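PDB 4EFI: 3-oxoacyl-(Acyl-carrier protein) synthase from Burkholderia xenovorans, which probably catalyses a carbon–carbon-forming condensation that yields a 3-oxoacyl-[acyl-carrier-protein], as a KAS III-like member of the thiolase superfamily. Local coordinates for residues Q133-G138 with A337-A342; R18-V23 with L81-D86. All blocks are in the same frame, centred on the assembly; numbering follows the deposited sequence.

Contacts 1 and 2 belong to successive layers of the thiolase fold, and their centres are about 17 Å apart. Contact 1 seats the inner helix 130-143 on the five-stranded sheet; contact 2 lies farther out, where the turn after helix 66-81 meets strand 17-26 of the six-stranded sheet. The two meet directly: L135 CD2 of contact 1 packs 3.9 Å from I19 CD1, on the face of strand 17-26 turned away from the A20 methyl used in contact 2. In KAS III relatives the nucleophilic cysteine stands at the N-terminal end of the corresponding inner helix, so contact 1 is probably the nearer of the two to the active site.

Contact 1 (Q133-G138 with A337-A342); sequences QALWLG and ASAALA
Q133 and L135 rest on the methyl groups of A337 and A339, joining an inner helix of the layered alpha-beta-alpha-beta-alpha thiolase fold to a strand of the five-stranded sheet. Helix 130-143 supplies the larger side chains and strand 335-343 the smaller ones. No hydrogen bond crosses between 133-138 and 337-342; the union is one of apolar surfaces.

At one end the backbones come within 6.5 Å of each other, measured between the CA atoms of Q133 and A337. Here Q133 does not point its amide at the strand but lays its aliphatic part alongside, and its CG touches A337 CB at 3.7 Å. With CG anti to the carbonyl carbon (chi1 -58°) and the chain extended beyond it, the methylene passes the alanine methyl while the amide carries on past it.

L135 is aimed more directly. Its chain is drawn out, CD1 lying anti to CA (chi2 177°), and this branch reaches down to A339 CB, 4.3 Å away. Farther along the strand L341 CD2 faces the same leucine branch, L135 CD1, at a looser 5.1 Å. M327 on the adjoining strand 323-331 also touches L135, whereas W136 turns to the other neighbouring strand, 190-197, and sets its ring edge-to-face with F193.

A337, A339 and L341 all present their side chains to the helix, while S338 and A340 face helix 235-257, S338 OG being hydrogen-bonded to T253 OG1. Strand 335-343 is thus sandwiched between an inner and an outer helical layer. The amide end of Q133 turns back to the residue just before the helix, its OE1 accepting a hydrogen bond from S129 OG.

Contact 2 (R18-V23 with L81-D86); sequences RIAGVV and LGWQAD
A20 is met from two directions by the turn that follows helix 66-81. Its methyl approaches the benzo part of the W83 indole obliquely, with A20 CB 3.9 Å from W83 CZ2 and 4.1 Å from W83 CH2. Its carbonyl is met by a methyl of L81, A20 O lying 3.4 Å from L81 CD2.

The other branch of L81 serves the turn itself: CD1 sits over the centre of the W83 ring, 3.8 Å above its plane. Next to A20, G21 brings its CA within 4.8 Å of L81 CD2 and has no side chain to interpose.

Behind these groups stand two backbone features. A20 and G21 both hydrogen-bond to A181 of strand 176-184, and A20 has a nearly helical psi of -17°, consistent with a classic beta bulge, which turns the A20 methyl toward the turn and brings the backbone of G21 to the same side. On the other side a Schellman motif ends the helix, with G82 at positive phi as its C-prime residue and W83 N reaching back to L78 O; this reversal brings W83 round beside L81. R149 makes a cation-pi interaction with the indole.

With no hydrogen bond between 18-23 and 81-86, the contact depends on dispersion and fit: leucine, indole and alanine methyl hold the helix end against the six-stranded sheet.

Contact 1 (Q133-G138 with A337-A342)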
loop_
_atom_site.group_PDB
_atom_site.type_symbol
_atom_site.label_atom_id
_atom_site.label_comp_id
_atom_site.label_asym_id
_atom_site.label_seq_id
_atom_site.Cartn_x
_atom_site.Cartn_y
_atom_site.Cartn_z
ATOM N N GLN A 133 5.546 -6.867 -1.435
ATOM C CA GLN A 133 5.282 -8.211 -1.970
ATOM C C GLN A 133 4.950 -8.189 -3.447
ATOM O O GLN A 133 5.396 -9.066 -4.193
ATOM C CB GLN A 133 4.153 -8.894 -1.184
ATOM C CG GLN A 133 4.440 -9.018 0.311
ATOM C CD GLN A 133 3.517 -9.970 1.008
ATOM O OE1 GLN A 133 2.917 -9.624 2.044
ATOM N NE2 GLN A 133 3.436 -11.178 0.506
ATOM N N ALA A 134 4.158 -7.210 -3.867
ATOM C CA ALA A 134 3.850 -7.036 -5.284
ATOM C C ALA A 134 5.104 -6.747 -6.104
ATOM O O ALA A 134 5.282 -7.289 -7.205
ATOM C CB ALA A 134 2.849 -5.919 -5.473
ATOM N N LEU A 135 5.968 -5.879 -5.578
ATOM C CA LEU A 135 7.234 -5.591 -6.249
ATOM C C LEU A 135 8.057 -6.859 -6.405
ATOM O O LEU A 135 8.568 -7.155 -7.480
ATOM C CB LEU A 135 8.050 -4.554 -5.457
ATOM C CG LEU A 135 7.563 -3.107 -5.486
ATOM C CD1 LEU A 135 8.446 -2.249 -4.593
ATOM C CD2 LEU A 135 7.566 -2.541 -6.866
ATOM N N TRP A 136 8.194 -7.627 -5.329
ATOM C CA TRP A 136 8.957 -8.855 -5.393
ATOM C C TRP A 136 8.360 -9.828 -6.421
ATOM O O TRP A 136 9.091 -10.379 -7.260
ATOM C CB TRP A 136 9.068 -9.545 -4.022
ATOM C CG TRP A 136 9.530 -10.934 -4.192
ATOM C CD1 TRP A 136 10.771 -11.332 -4.530
ATOM C CD2 TRP A 136 8.716 -12.112 -4.133
ATOM N NE1 TRP A 136 10.799 -12.703 -4.703
ATOM C CE2 TRP A 136 9.540 -13.200 -4.456
ATOM C CE3 TRP A 136 7.366 -12.346 -3.826
ATOM C CZ2 TRP A 136 9.057 -14.518 -4.469
ATOM C CZ3 TRP A 136 6.888 -13.637 -3.856
ATOM C CH2 TRP A 136 7.733 -14.707 -4.176
ATOM N N LEU A 137 7.043 -10.027 -6.377
ATOM C CA LEU A 137 6.446 -11.007 -7.265
ATOM C C LEU A 137 6.641 -10.591 -8.706
ATOM O O LEU A 137 6.999 -11.406 -9.567
ATOM C CB LEU A 137 4.969 -11.199 -6.962
ATOM C CG LEU A 137 4.332 -12.301 -7.801
ATOM C CD1 LEU A 137 5.077 -13.632 -7.669
ATOM C CD2 LEU A 137 2.896 -12.451 -7.361
ATOM N N GLY A 138 6.395 -9.331 -8.989
ATOM C CA GLY A 138 6.571 -8.841 -10.341
ATOM C C GLY A 138 7.992 -8.929 -10.853
ATOM O O GLY A 138 8.253 -9.314 -11.997
ATOM N N ALA A 337 6.426 -6.789 5.281
ATOM C CA ALA A 337 7.271 -6.987 4.113
ATOM C C ALA A 337 8.105 -5.754 3.847
ATOM O O ALA A 337 7.656 -4.620 4.087
ATOM C CB ALA A 337 6.444 -7.351 2.892
ATOM N N SER A 338 9.321 -5.966 3.358
ATOM C CA SER A 338 10.203 -4.866 2.973
ATOM C C SER A 338 10.742 -5.029 1.568
ATOM O O SER A 338 10.760 -6.124 1.003
ATOM C CB SER A 338 11.384 -4.771 3.928
ATOM O OG SER A 338 12.181 -5.930 3.771
ATOM N N ALA A 339 11.189 -3.901 1.004
ATOM C CA ALA A 339 11.941 -3.862 -0.247
ATOM C C ALA A 339 13.045 -2.840 -0.078
ATOM O O ALA A 339 12.820 -1.763 0.489
ATOM C CB ALA A 339 11.050 -3.471 -1.401
ATOM N N ALA A 340 14.221 -3.146 -0.583
ATOM C CA ALA A 340 15.316 -2.198 -0.588
ATOM C C ALA A 340 15.953 -2.283 -1.947
ATOM O O ALA A 340 16.417 -3.337 -2.352
ATOM C CB ALA A 340 16.333 -2.538 0.475
ATOM N N LEU A 341 15.997 -1.154 -2.651
ATOM C CA LEU A 341 16.491 -1.134 -4.014
ATOM C C LEU A 341 16.702 0.316 -4.480
ATOM O O LEU A 341 16.184 1.265 -3.886
ATOM C CB LEU A 341 15.537 -1.869 -4.975
ATOM C CG LEU A 341 14.262 -1.141 -5.390
ATOM C CD1 LEU A 341 13.515 -1.954 -6.434
ATOM C CD2 LEU A 341 13.350 -0.845 -4.225
ATOM N N ALA A 342 17.468 0.454 -5.558
ATOM C CA ALA A 342 17.626 1.715 -6.274
ATOM C C ALA A 342 16.463 1.918 -7.238
ATOM O O ALA A 342 16.021 0.984 -7.919
ATOM C CB ALA A 342 18.943 1.734 -7.014
#

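Contact 2 (R18-V23 with L81-D86)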
loop_
_atom_site.group_PDB
_atom_site.type_symbol
_atom_site.label_atom_id
_atom_site.label_comp_id
_atom_site.label_asym_id
_atom_site.label_seq_id
_atom_site.Cartn_x
_atom_site.Cartn_y
_atom_site.Cartn_z
ATOM N N ARG A 18 13.418 -3.527 -13.030
ATOM C CA ARG A 18 13.417 -2.205 -12.424
ATOM C C ARG A 18 12.026 -1.606 -12.459
ATOM O O ARG A 18 11.198 -1.940 -13.320
ATOM C CB ARG A 18 14.386 -1.263 -13.155
ATOM C CG ARG A 18 14.056 -1.025 -14.619
ATOM C CD ARG A 18 15.090 -0.146 -15.340
ATOM N NE ARG A 18 14.954 1.274 -15.018
ATOM C CZ ARG A 18 14.078 2.094 -15.593
ATOM N NH1 ARG A 18 14.024 3.366 -15.227
ATOM N NH2 ARG A 18 13.253 1.640 -16.527
ATOM N N ILE A 19 11.762 -0.719 -11.510
ATOM C CA ILE A 19 10.586 0.111 -11.560
ATOM C C ILE A 19 10.778 1.120 -12.694
ATOM O O ILE A 19 11.792 1.831 -12.752
ATOM C CB ILE A 19 10.343 0.836 -10.230
ATOM C CG1 ILE A 19 10.056 -0.184 -9.132
ATOM C CG2 ILE A 19 9.197 1.820 -10.371
ATOM C CD1 ILE A 19 9.969 0.409 -7.729
ATOM N N ALA A 20 9.797 1.188 -13.591
ATOM C CA ALA A 20 9.849 2.074 -14.746
ATOM C C ALA A 20 8.962 3.319 -14.612
ATOM O O ALA A 20 9.136 4.276 -15.368
ATOM C CB ALA A 20 9.445 1.291 -15.994
ATOM N N GLY A 21 8.008 3.319 -13.690
ATOM C CA GLY A 21 7.096 4.445 -13.517
ATOM C C GLY A 21 6.060 4.112 -12.474
ATOM O O GLY A 21 5.807 2.916 -12.231
ATOM N N VAL A 22 5.467 5.130 -11.858
ATOM C CA VAL A 22 4.415 4.933 -10.853
ATOM C C VAL A 22 3.408 6.086 -10.980
ATOM O O VAL A 22 3.799 7.251 -11.030
ATOM C CB VAL A 22 4.962 4.971 -9.407
ATOM C CG1 VAL A 22 3.856 4.620 -8.401
ATOM C CG2 VAL A 22 6.162 4.069 -9.214
ATOM N N VAL A 23 2.126 5.761 -11.096
ATOM C CA VAL A 23 1.088 6.782 -11.043
ATOM C C VAL A 23 0.053 6.410 -9.975
ATOM O O VAL A 23 -0.364 5.233 -9.876
ATOM C CB VAL A 23 0.373 6.959 -12.395
ATOM C CG1 VAL A 23 -0.785 7.938 -12.299
ATOM C CG2 VAL A 23 1.362 7.422 -13.451
ATOM N N LEU A 81 4.632 6.503 -20.333
ATOM C CA LEU A 81 5.726 5.636 -20.739
ATOM C C LEU A 81 5.760 5.405 -22.239
ATOM O O LEU A 81 6.808 5.070 -22.778
ATOM C CB LEU A 81 5.616 4.274 -20.048
ATOM C CG LEU A 81 5.930 4.317 -18.559
ATOM C CD1 LEU A 81 5.593 2.981 -17.905
ATOM C CD2 LEU A 81 7.375 4.680 -18.289
ATOM N N GLY A 82 4.608 5.530 -22.896
ATOM C CA GLY A 82 4.498 5.178 -24.304
ATOM C C GLY A 82 4.521 3.686 -24.533
ATOM O O GLY A 82 4.906 3.228 -25.618
ATOM N N TRP A 83 4.081 2.915 -23.544
ATOM C CA TRP A 83 4.002 1.471 -23.683
ATOM C C TRP A 83 2.707 1.085 -24.392
ATOM O O TRP A 83 1.616 1.460 -23.937
ATOM C CB TRP A 83 4.027 0.823 -22.304
ATOM C CG TRP A 83 5.375 0.757 -21.662
ATOM C CD1 TRP A 83 6.516 1.335 -22.088
ATOM C CD2 TRP A 83 5.704 0.045 -20.463
ATOM N NE1 TRP A 83 7.555 1.033 -21.238
ATOM C CE2 TRP A 83 7.073 0.240 -20.226
ATOM C CE3 TRP A 83 4.970 -0.737 -19.569
ATOM C CZ2 TRP A 83 7.735 -0.326 -19.126
ATOM C CZ3 TRP A 83 5.637 -1.307 -18.481
ATOM C CH2 TRP A 83 6.996 -1.103 -18.277
ATOM N N GLN A 84 2.810 0.287 -25.443
ATOM C CA GLN A 84 1.627 -0.198 -26.136
ATOM C C GLN A 84 0.954 -1.296 -25.331
ATOM O O GLN A 84 1.621 -2.106 -24.673
ATOM C CB GLN A 84 1.984 -0.710 -27.529
ATOM C CG GLN A 84 2.748 0.300 -28.395
ATOM C CD GLN A 84 2.034 1.612 -28.452
ATOM O OE1 GLN A 84 0.846 1.666 -28.785
ATOM N NE2 GLN A 84 2.725 2.682 -28.102
ATOM N N ALA A 85 -0.363 -1.358 -25.398
ATOM C CA ALA A 85 -1.113 -2.347 -24.613
ATOM C C ALA A 85 -0.679 -3.779 -24.920
ATOM O O ALA A 85 -0.666 -4.636 -24.039
ATOM C CB ALA A 85 -2.596 -2.166 -24.890
ATOM N N ASP A 86 -0.306 -4.062 -26.154
ATOM C CA ASP A 86 0.063 -5.405 -26.551
ATOM C C ASP A 86 1.384 -5.883 -25.958
ATOM O O ASP A 86 1.740 -7.049 -26.098
ATOM C CB ASP A 86 0.078 -5.569 -28.084
ATOM C CG ASP A 86 1.063 -4.647 -28.790
ATOM O OD1 ASP A 86 1.906 -3.990 -28.151
ATOM O OD2 ASP A 86 0.991 -4.597 -30.041
#